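Local coordinates for protein ADP/ATP-dependent NAD(P)H-hydrate dehydratase (Bacillus subtilis, PDB 3RPZ) that probably catalyses the ADP- or ATP-dependent dehydration of hydrated NAD(P)H, returning the damaged nicotinamide cofactor to its usable form, at residues 187-190 with 191-195; 149-153 with 154-158; 168-171 with 172-176. One frame throughout, in Å; residues are numbered along the deposited sequence.

Interaction 1: residues 187-190 with 191-195; sequences VLKG and NQTVI. With AMP (adenosine monophosphate), chain C.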
loop_
_atom_site.group_PDB
_atom_site.type_symbol
_atom_site.label_atom_id
_atom_site.label_comp_id
_atom_site.label_asym_id
_atom_site.label_seq_id
_atom_site.Cartn_x
_atom_site.Cartn_y
_atom_site.Cartn_z
ATOM N N VAL A 187 12.774 -29.186 7.849
ATOM C CA VAL A 187 11.761 -28.972 6.843
ATOM C C VAL A 187 12.533 -28.830 5.547
ATOM O O VAL A 187 13.075 -27.777 5.259
ATOM C CB VAL A 187 10.901 -27.734 7.113
ATOM C CG1 VAL A 187 9.877 -27.551 6.013
ATOM C CG2 VAL A 187 10.239 -27.827 8.485
ATOM N N LEU A 188 12.665 -29.935 4.813
ATOM C CA LEU A 188 13.410 -29.958 3.562
ATOM C C LEU A 188 12.438 -29.615 2.446
ATOM O O LEU A 188 11.591 -30.454 2.032
ATOM C CB LEU A 188 14.075 -31.308 3.313
ATOM C CG LEU A 188 14.747 -31.471 1.960
ATOM C CD1 LEU A 188 15.896 -30.450 1.812
ATOM C CD2 LEU A 188 15.275 -32.893 1.740
ATOM N N LYS A 189 12.576 -28.416 1.946
ATOM C CA LYS A 189 11.604 -27.859 1.023
ATOM C C LYS A 189 11.745 -28.434 -0.386
ATOM O O LYS A 189 12.720 -29.107 -0.748
ATOM C CB LYS A 189 11.747 -26.331 1.081
ATOM C CG LYS A 189 11.138 -25.814 2.374
ATOM C CD LYS A 189 11.841 -24.760 3.230
ATOM C CE LYS A 189 11.882 -23.504 2.468
ATOM N NZ LYS A 189 12.803 -22.387 2.981
ATOM N N GLY A 190 10.693 -28.140 -1.159
ATOM C CA GLY A 190 10.522 -28.656 -2.490
ATOM C C GLY A 190 9.127 -29.175 -2.694
ATOM O O GLY A 190 8.323 -29.226 -1.770
ATOM N N ASN A 191 8.775 -29.547 -3.917
ATOM C CA ASN A 191 7.602 -30.333 -4.129
ATOM C C ASN A 191 7.769 -31.535 -3.135
ATOM O O ASN A 191 8.852 -32.094 -2.933
ATOM C CB ASN A 191 7.562 -30.793 -5.602
ATOM C CG ASN A 191 6.464 -31.761 -5.917
ATOM O OD1 ASN A 191 5.336 -31.555 -5.584
ATOM N ND2 ASN A 191 6.826 -32.857 -6.604
ATOM N N GLN A 192 6.687 -31.884 -2.522
ATOM C CA GLN A 192 6.604 -32.863 -1.456
ATOM C C GLN A 192 7.624 -32.575 -0.388
ATOM O O GLN A 192 8.554 -33.361 -0.160
ATOM C CB GLN A 192 6.687 -34.301 -1.981
ATOM C CG GLN A 192 5.569 -34.603 -2.960
ATOM C CD GLN A 192 5.434 -36.072 -3.279
ATOM O OE1 GLN A 192 6.398 -36.830 -3.240
ATOM N NE2 GLN A 192 4.251 -36.462 -3.644
ATOM N N THR A 193 7.476 -31.416 0.237
ATOM C CA THR A 193 8.334 -31.032 1.339
ATOM C C THR A 193 8.366 -32.155 2.375
ATOM O O THR A 193 7.313 -32.715 2.735
ATOM C CB THR A 193 7.857 -29.701 1.958
ATOM O OG1 THR A 193 8.188 -28.626 1.050
ATOM C CG2 THR A 193 8.542 -29.404 3.331
ATOM N N VAL A 194 9.545 -32.437 2.886
ATOM C CA VAL A 194 9.726 -33.431 3.956
ATOM C C VAL A 194 9.811 -32.730 5.292
ATOM O O VAL A 194 10.547 -31.719 5.414
ATOM C CB VAL A 194 11.018 -34.270 3.791
ATOM C CG1 VAL A 194 11.091 -35.378 4.863
ATOM C CG2 VAL A 194 11.094 -34.878 2.419
ATOM N N ILE A 195 9.014 -33.140 6.275
ATOM C CA ILE A 195 9.122 -32.629 7.632
ATOM C C ILE A 195 9.637 -33.758 8.499
ATOM O O ILE A 195 8.903 -34.704 8.810
ATOM C CB ILE A 195 7.781 -32.096 8.172
ATOM C CG1 ILE A 195 7.134 -31.082 7.220
ATOM C CG2 ILE A 195 8.005 -31.449 9.586
ATOM C CD1 ILE A 195 6.206 -31.665 6.146
HETATM P P AMP C . 12.627 -20.869 -0.715
HETATM O O1P AMP C . 11.990 -19.469 -1.033
HETATM O O2P AMP C . 13.466 -21.235 -1.875
HETATM O O3P AMP C . 13.302 -20.751 0.637
HETATM O "O5'" AMP C . 11.392 -21.710 -0.404
HETATM C "C5'" AMP C . 10.470 -22.088 -1.498
HETATM C "C4'" AMP C . 9.168 -22.520 -0.919
HETATM O "O4'" AMP C . 8.207 -22.765 -1.998
HETATM C "C3'" AMP C . 9.209 -23.789 -0.096
HETATM O "O3'" AMP C . 8.132 -23.790 0.820
HETATM C "C2'" AMP C . 8.996 -24.802 -1.231
HETATM O "O2'" AMP C . 8.649 -26.120 -0.763
HETATM C "C1'" AMP C . 7.869 -24.154 -2.002
HETATM N N9 AMP C . 7.872 -24.530 -3.421
HETATM C C8 AMP C . 8.657 -24.030 -4.383
HETATM N N7 AMP C . 8.410 -24.622 -5.597
HETATM C C5 AMP C . 7.415 -25.493 -5.339
HETATM C C6 AMP C . 6.687 -26.483 -6.170
HETATM N N6 AMP C . 6.998 -26.593 -7.476
HETATM N N1 AMP C . 5.768 -27.206 -5.534
HETATM C C2 AMP C . 5.471 -27.086 -4.233
HETATM N N3 AMP C . 6.113 -26.218 -3.391
HETATM C C4 AMP C . 7.043 -25.509 -3.962
#

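Interaction 2: residues 149-153 with 154-158; sequences LTPHP and GEFFR. With NPW (beta-6-hydroxy-1,4,5,6-tetrahydronicotinamide adenine dinucleotide phosphate), chain D.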
loop_
_atom_site.group_PDB
_atom_site.type_symbol
_atom_site.label_atom_id
_atom_site.label_comp_id
_atom_site.label_asym_id
_atom_site.label_seq_id
_atom_site.Cartn_x
_atom_site.Cartn_y
_atom_site.Cartn_z
ATOM N N LEU A 149 15.009 -26.246 11.331
ATOM C CA LEU A 149 15.752 -25.779 10.187
ATOM C C LEU A 149 14.892 -25.884 8.964
ATOM O O LEU A 149 14.251 -26.913 8.755
ATOM C CB LEU A 149 17.012 -26.652 10.013
ATOM C CG LEU A 149 17.871 -26.872 11.276
ATOM C CD1 LEU A 149 19.113 -27.677 10.879
ATOM C CD2 LEU A 149 18.276 -25.534 11.924
ATOM N N THR A 150 14.897 -24.870 8.091
ATOM C CA THR A 150 14.037 -24.863 6.919
ATOM C C THR A 150 14.776 -24.722 5.576
ATOM O O THR A 150 14.500 -23.833 4.799
ATOM C CB THR A 150 12.921 -23.816 7.053
ATOM O OG1 THR A 150 13.494 -22.487 7.035
ATOM C CG2 THR A 150 12.098 -23.979 8.324
ATOM N N PRO A 151 15.739 -25.602 5.302
ATOM C CA PRO A 151 16.473 -25.532 4.061
ATOM C C PRO A 151 15.685 -25.935 2.819
ATOM O O PRO A 151 14.968 -26.933 2.806
ATOM C CB PRO A 151 17.606 -26.521 4.276
ATOM C CG PRO A 151 16.983 -27.580 5.137
ATOM C CD PRO A 151 16.127 -26.777 6.090
ATOM N N HIS A 152 15.941 -25.214 1.737
ATOM C CA HIS A 152 15.742 -25.805 0.425
ATOM C C HIS A 152 16.935 -26.693 0.102
ATOM O O HIS A 152 17.924 -26.746 0.850
ATOM C CB HIS A 152 15.454 -24.743 -0.639
ATOM C CG HIS A 152 16.551 -23.756 -0.856
ATOM N ND1 HIS A 152 17.879 -24.100 -1.079
ATOM C CD2 HIS A 152 16.480 -22.411 -0.979
ATOM C CE1 HIS A 152 18.581 -22.981 -1.244
ATOM N NE2 HIS A 152 17.750 -21.941 -1.215
ATOM N N PRO A 153 16.891 -27.457 -0.987
ATOM C CA PRO A 153 17.988 -28.411 -1.246
ATOM C C PRO A 153 19.399 -27.777 -1.334
ATOM O O PRO A 153 20.351 -28.400 -0.943
ATOM C CB PRO A 153 17.544 -29.084 -2.555
ATOM C CG PRO A 153 16.077 -29.122 -2.408
ATOM C CD PRO A 153 15.704 -27.781 -1.784
ATOM N N GLY A 154 19.521 -26.530 -1.831
ATOM C CA GLY A 154 20.793 -25.849 -1.866
ATOM C C GLY A 154 21.322 -25.595 -0.467
ATOM O O GLY A 154 22.524 -25.765 -0.188
ATOM N N GLU A 155 20.455 -25.170 0.428
ATOM C CA GLU A 155 20.818 -24.916 1.807
ATOM C C GLU A 155 21.166 -26.233 2.504
ATOM O O GLU A 155 22.065 -26.269 3.349
ATOM C CB GLU A 155 19.698 -24.169 2.539
ATOM C CG GLU A 155 19.649 -22.715 2.118
ATOM C CD GLU A 155 18.348 -22.006 2.269
ATOM O OE1 GLU A 155 17.283 -22.638 2.416
ATOM O OE2 GLU A 155 18.350 -20.737 2.179
ATOM N N PHE A 156 20.460 -27.297 2.162
ATOM C CA PHE A 156 20.768 -28.601 2.747
ATOM C C PHE A 156 22.168 -29.062 2.350
ATOM O O PHE A 156 22.911 -29.592 3.175
ATOM C CB PHE A 156 19.719 -29.627 2.316
ATOM C CG PHE A 156 19.750 -30.918 3.120
ATOM C CD1 PHE A 156 20.562 -31.967 2.720
ATOM C CD2 PHE A 156 18.951 -31.094 4.203
ATOM C CE1 PHE A 156 20.618 -33.160 3.468
ATOM C CE2 PHE A 156 18.965 -32.302 4.946
ATOM C CZ PHE A 156 19.799 -33.318 4.550
ATOM N N PHE A 157 22.561 -28.807 1.109
ATOM C CA PHE A 157 23.929 -29.087 0.668
ATOM C C PHE A 157 24.930 -28.272 1.471
ATOM O O PHE A 157 25.949 -28.803 1.971
ATOM C CB PHE A 157 24.044 -28.785 -0.815
ATOM C CG PHE A 157 25.449 -28.797 -1.339
ATOM C CD1 PHE A 157 26.278 -29.895 -1.151
ATOM C CD2 PHE A 157 25.931 -27.706 -2.025
ATOM C CE1 PHE A 157 27.583 -29.910 -1.661
ATOM C CE2 PHE A 157 27.223 -27.707 -2.515
ATOM C CZ PHE A 157 28.034 -28.804 -2.339
ATOM N N ARG A 158 24.631 -27.012 1.705
ATOM C CA ARG A 158 25.523 -26.206 2.515
ATOM C C ARG A 158 25.659 -26.754 3.944
ATOM O O ARG A 158 26.721 -26.730 4.515
ATOM C CB ARG A 158 25.039 -24.752 2.564
ATOM C CG ARG A 158 25.906 -23.858 3.406
ATOM C CD ARG A 158 25.665 -22.391 3.104
ATOM N NE ARG A 158 24.503 -21.861 3.795
ATOM C CZ ARG A 158 23.451 -21.335 3.189
ATOM N NH1 ARG A 158 23.397 -21.288 1.877
ATOM N NH2 ARG A 158 22.453 -20.868 3.900
HETATM P P NPW D . 19.968 -24.123 -9.070
HETATM O O1 NPW D . 21.132 -23.165 -9.186
HETATM O O2 NPW D . 18.614 -23.606 -9.435
HETATM O O3 NPW D . 20.222 -25.500 -9.709
HETATM P PA NPW D . 20.535 -19.464 -2.542
HETATM P PB NPW D . 18.079 -17.976 -2.076
HETATM C C1A NPW D . 19.437 -24.391 -5.208
HETATM C C1B NPW D . 16.960 -14.234 0.557
HETATM N N1C NPW D . 15.788 -13.892 -0.214
HETATM N N1D NPW D . 16.062 -28.122 -6.087
HETATM C C2A NPW D . 19.664 -23.595 -6.492
HETATM O O2A NPW D . 19.908 -24.544 -7.510
HETATM C C2B NPW D . 16.825 -15.508 1.399
HETATM O O2B NPW D . 16.041 -15.316 2.549
HETATM C C2C NPW D . 15.222 -12.714 -0.208
HETATM C C2D NPW D . 17.337 -27.995 -6.482
HETATM C C3A NPW D . 20.876 -22.749 -6.143
HETATM O O3A NPW D . 22.117 -23.478 -6.254
HETATM C C3B NPW D . 18.321 -15.737 1.696
HETATM O O3B NPW D . 18.673 -14.897 2.804
HETATM C C3C NPW D . 14.270 -12.161 -0.901
HETATM N N3D NPW D . 18.192 -26.990 -6.229
HETATM C C4B NPW D . 18.993 -15.240 0.408
HETATM O O4B NPW D . 18.016 -14.474 -0.354
HETATM C C4C NPW D . 13.684 -13.026 -2.011
HETATM C C4D NPW D . 17.620 -26.060 -5.453
HETATM O O4D NPW D . 19.805 -23.480 -4.168
HETATM C C4E NPW D . 20.611 -22.447 -4.681
HETATM C C5A NPW D . 16.271 -26.074 -5.006
HETATM C C5B NPW D . 19.503 -16.375 -0.484
HETATM O O5B NPW D . 18.499 -17.381 -0.638
HETATM C C5C NPW D . 14.688 -14.097 -2.398
HETATM C C5E NPW D . 19.845 -21.138 -4.481
HETATM O O5E NPW D . 19.889 -20.803 -3.099
HETATM C C6C NPW D . 15.186 -14.886 -1.155
HETATM O O6C NPW D . 14.150 -15.607 -0.493
HETATM C C6D NPW D . 15.431 -27.187 -5.343
HETATM N N6D NPW D . 14.167 -27.353 -4.988
HETATM N N7A NPW D . 15.926 -24.953 -4.277
HETATM C C7C NPW D . 13.716 -10.868 -0.622
HETATM N N7C NPW D . 12.716 -10.429 -1.372
HETATM O O7C NPW D . 14.212 -10.151 0.285
HETATM C C8A NPW D . 17.096 -24.206 -4.281
HETATM N N9A NPW D . 18.094 -24.923 -4.997
HETATM O OA1 NPW D . 21.727 -19.056 -3.302
HETATM O OA2 NPW D . 20.627 -19.825 -1.144
HETATM O OA3 NPW D . 19.444 -18.319 -2.831
HETATM O OB1 NPW D . 17.261 -19.150 -1.772
HETATM O OB2 NPW D . 17.491 -16.900 -2.935
#

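Interaction 3: residues 168-171 with 172-176; sequences QKKR and AEYAK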
loop_
_atom_site.group_PDB
_atom_site.type_symbol
_atom_site.label_atom_id
_atom_site.label_comp_id
_atom_site.label_asym_id
_atom_site.label_seq_id
_atom_site.Cartn_x
_atom_site.Cartn_y
_atom_site.Cartn_z
ATOM N N GLN A 168 18.263 -35.118 -3.965
ATOM C CA GLN A 168 16.937 -35.087 -4.559
ATOM C C GLN A 168 16.437 -36.471 -4.970
ATOM O O GLN A 168 15.228 -36.641 -5.213
ATOM C CB GLN A 168 16.887 -34.041 -5.697
ATOM C CG GLN A 168 16.959 -32.575 -5.208
ATOM C CD GLN A 168 15.728 -32.184 -4.392
ATOM O OE1 GLN A 168 15.672 -32.388 -3.196
ATOM N NE2 GLN A 168 14.698 -31.737 -5.086
ATOM N N LYS A 169 17.336 -37.450 -5.006
ATOM C CA LYS A 169 16.948 -38.835 -5.269
ATOM C C LYS A 169 16.407 -39.593 -4.040
ATOM O O LYS A 169 15.779 -40.622 -4.177
ATOM C CB LYS A 169 18.159 -39.628 -5.798
ATOM C CG LYS A 169 18.734 -39.108 -7.104
ATOM C CD LYS A 169 19.975 -39.925 -7.496
ATOM C CE LYS A 169 20.695 -39.343 -8.698
ATOM N NZ LYS A 169 21.808 -40.262 -9.082
ATOM N N LYS A 170 16.721 -39.104 -2.846
ATOM C CA LYS A 170 16.463 -39.794 -1.582
ATOM C C LYS A 170 16.130 -38.735 -0.510
ATOM O O LYS A 170 16.741 -38.690 0.548
ATOM C CB LYS A 170 17.710 -40.601 -1.151
ATOM C CG LYS A 170 18.178 -41.729 -2.060
ATOM C CD LYS A 170 19.067 -42.703 -1.311
ATOM C CE LYS A 170 20.398 -42.107 -0.832
ATOM N NZ LYS A 170 21.290 -43.143 -0.062
ATOM N N ARG A 171 15.160 -37.871 -0.820
ATOM C CA ARG A 171 14.933 -36.686 0.043
ATOM C C ARG A 171 14.606 -37.040 1.468
ATOM O O ARG A 171 15.181 -36.498 2.411
ATOM C CB ARG A 171 13.845 -35.784 -0.542
ATOM C CG ARG A 171 14.275 -35.048 -1.802
ATOM C CD ARG A 171 13.069 -34.492 -2.591
ATOM N NE ARG A 171 12.145 -33.750 -1.745
ATOM C CZ ARG A 171 12.293 -32.529 -1.275
ATOM N NH1 ARG A 171 13.359 -31.824 -1.535
ATOM N NH2 ARG A 171 11.335 -32.025 -0.528
ATOM N N ALA A 172 13.619 -37.912 1.660
ATOM C CA ALA A 172 13.192 -38.267 3.017
ATOM C C ALA A 172 14.255 -39.006 3.786
ATOM O O ALA A 172 14.439 -38.735 4.960
ATOM C CB ALA A 172 11.892 -39.049 3.038
ATOM N N GLU A 173 15.007 -39.853 3.121
ATOM C CA GLU A 173 16.083 -40.596 3.754
ATOM C C GLU A 173 17.137 -39.637 4.303
ATOM O O GLU A 173 17.530 -39.737 5.454
ATOM C CB GLU A 173 16.706 -41.562 2.734
ATOM C CG GLU A 173 15.708 -42.635 2.249
ATOM C CD GLU A 173 14.882 -42.331 0.939
ATOM O OE1 GLU A 173 14.714 -43.378 0.214
ATOM O OE2 GLU A 173 14.383 -41.182 0.599
ATOM N N TYR A 174 17.572 -38.683 3.491
ATOM C CA TYR A 174 18.568 -37.715 3.937
ATOM C C TYR A 174 18.016 -36.813 5.002
ATOM O O TYR A 174 18.721 -36.506 5.964
ATOM C CB TYR A 174 19.170 -36.906 2.775
ATOM C CG TYR A 174 20.244 -37.659 1.983
ATOM C CD1 TYR A 174 21.474 -37.930 2.539
ATOM C CD2 TYR A 174 20.015 -38.012 0.665
ATOM C CE1 TYR A 174 22.444 -38.608 1.829
ATOM C CE2 TYR A 174 21.005 -38.686 -0.061
ATOM C CZ TYR A 174 22.192 -38.944 0.548
ATOM O OH TYR A 174 23.189 -39.618 -0.135
ATOM N N ALA A 175 16.783 -36.320 4.824
ATOM C CA ALA A 175 16.230 -35.420 5.801
ATOM C C ALA A 175 16.113 -36.097 7.169
ATOM O O ALA A 175 16.442 -35.526 8.189
ATOM C CB ALA A 175 14.864 -34.876 5.349
ATOM N N LYS A 176 15.649 -37.345 7.183
ATOM C CA LYS A 176 15.520 -38.104 8.428
ATOM C C LYS A 176 16.878 -38.354 9.039
ATOM O O LYS A 176 17.057 -38.185 10.259
ATOM C CB LYS A 176 14.812 -39.428 8.177
ATOM C CG LYS A 176 13.379 -39.317 7.914
ATOM C CD LYS A 176 12.701 -40.678 7.712
ATOM C CE LYS A 176 12.460 -41.365 9.025
ATOM N NZ LYS A 176 13.657 -42.062 9.501
#

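Interaction 1: residues 187-190 with 191-195
Thr193 and Gly190 close the turn of a beta hairpin that is tightly packed along its strands and against AMP, and loose only at Gln192. The Thr193 hydroxyl OG1 donates to Gly190 O at 2.9 Å, in the carbonyl plane and on a lone pair. With OG1 anti to the carbonyl carbon (chi1 -73°), the same torsion leaves CG2 facing the first strand, 3.5 Å from Val187 CG1, the two side chains crossing obliquely. Beyond them the strands lock together: Leu188 N bonds to Val194 O at 2.8 Å and Val194 N returns to Leu188 O at 3.0 Å. Val187 and Ile195, a non-hydrogen-bonded pair, face helix 235-256; Leu188 and Val194 face Ala175 of helix 171-182. The hairpin is therefore buried on both faces.

The nucleotide side is equally close. Gly190 has phi 133°, a conformation suited to glycine, and presents its N-H to AMP O2' at 2.9 Å in a fairly straight bond (159°). A weak bond from O2' comes back to Gly190 O, so that carbonyl receives both the threonine and the ribose. Lys189, bent at chi2 and chi3, follows the sugar: CG lies 3.7 Å from AMP C3', and NZ reaches AMP O3P at 2.9 Å. Asn191 CB lies 4.0 Å from AMP N1, and the residue packs on Ala23 of a second subunit. By contrast, the exposed Gln192 leads away from 187-190. The arrangement is that of a beta hairpin whose turn forms one wall of a nucleotide pocket, in a dehydratase family known for its ribokinase-like fold.

Interaction 2: residues 149-153 with 154-158
His152 and Glu155 lie flat against each other at the start of helix 153-160, with the imidazole and carboxylate planes only 2° apart. Followed outward, most atoms of the histidine meet successive parts of the bound hydrated cofactor NPW. Its CB is beside the adenine, 3.7 Å from NPW N7A. CG, held between the backbone N and the carbonyl carbon (chi1 62°), has NPW C8A over one ring face at 3.5 Å. At ND1 the ring edge faces the first turn of the helix, with Gly154 N near the ring plane. CD2 lies 3.4 Å from NPW OB1, and CE1 comes close to the ribose, 3.2 Å from NPW O4D. At the tip NE2 donates to NPW OB1, a pyrophosphate oxygen, at 2.9 Å. The opposite face of the ring carries Glu155, whose OE1 sits over the centre and whose CG makes a CH-pi contact 3.9 Å from the centroid. OE1 does double duty, for His152 N donates to it at 3.0 Å (162°) on the anti side, which fixes the carboxylate under the ring.

Behind this pair, Phe156 N closes the first helical turn on His152 O. Pro151 CG touches the edge of the Phe156 ring at CD2, 4.1 Å away, and that ring packs edge-to-face with Trp178. The bond from the backbone N-H of the N-cap residue to the side chain of the glutamate three places on is one half of a capping box, here set beside the dinucleotide site.

Interaction 3: residues 168-171 with 172-176
Tyr174 N donates to Lys170 O at 3.1 Å, almost straight at 171°, and one residue on Ala175 N donates to Arg171 O at 2.9 Å. Lys170 is the N-cap residue of helix 171-182, so its carbonyl is the first to be gripped by the helix. On the approach to the helix, Arg171 NH1 donates to Gln168 OE1 at 2.9 Å; the oxygen lies within 2° of the guanidinium plane and is met on a lone pair. That edge-on bond ties the preceding loop to the first helical residue and helps to set the rotation of the guanidinium group.

Further out, Glu173 folds back over the N-cap residue. The bend at chi2 (93°) carries its carboxylate in beside the Lys170 backbone, where Glu173 OE2 approaches Lys170 C at 3.2 Å. The lysine's own ammonium is not its partner, since Lys170 NZ stays 6.6 Å from Glu173 OE1. Instead, the aliphatic part of Lys170 runs to the phenol of Tyr174: Lys170 CB is 3.9 Å from Tyr174 CD2, and Lys170 CE is 3.6 Å from Tyr174 CE2. Towards the interior, Tyr174 meets Phe156 of helix 153-160, and the small Ala175 packs on strand 194-196. This is a helix N terminus, capped at Lys170, that sends Arg171 to the backbone carbonyls of Lys189 and Gln192 in the hairpin lining the AMP pocket, while Gln168 belongs to the NPW pocket.

In the fold
Interactions 1, 2 and 3 are neighbours around two nucleotides bound between subunits: Lys27 of a second subunit hydrogen-bonds to both AMP and NPW. Their centres are about 10 Å apart for 1 and 2 and for 1 and 3, and about 12 Å for 2 and 3. Strand pairing joins 149-153 to 187-190, with Val187 N 2.9 Å from Leu149 O. Lys189 NZ, at the AMP phosphate, also hydrogen-bonds to Thr150 O (2.9 Å) in the loop leading to NPW. Arg171 of interaction 3 clamps the hairpin of interaction 1 through hydrogen bonds from NH1 to Lys189 O (2.9 Å) and from NH2 to Gln192 O (3.1 Å). Pro153 CG, against the NPW adenine, packs 3.4 Å from Gln168 OE1, connecting interactions 2 and 3.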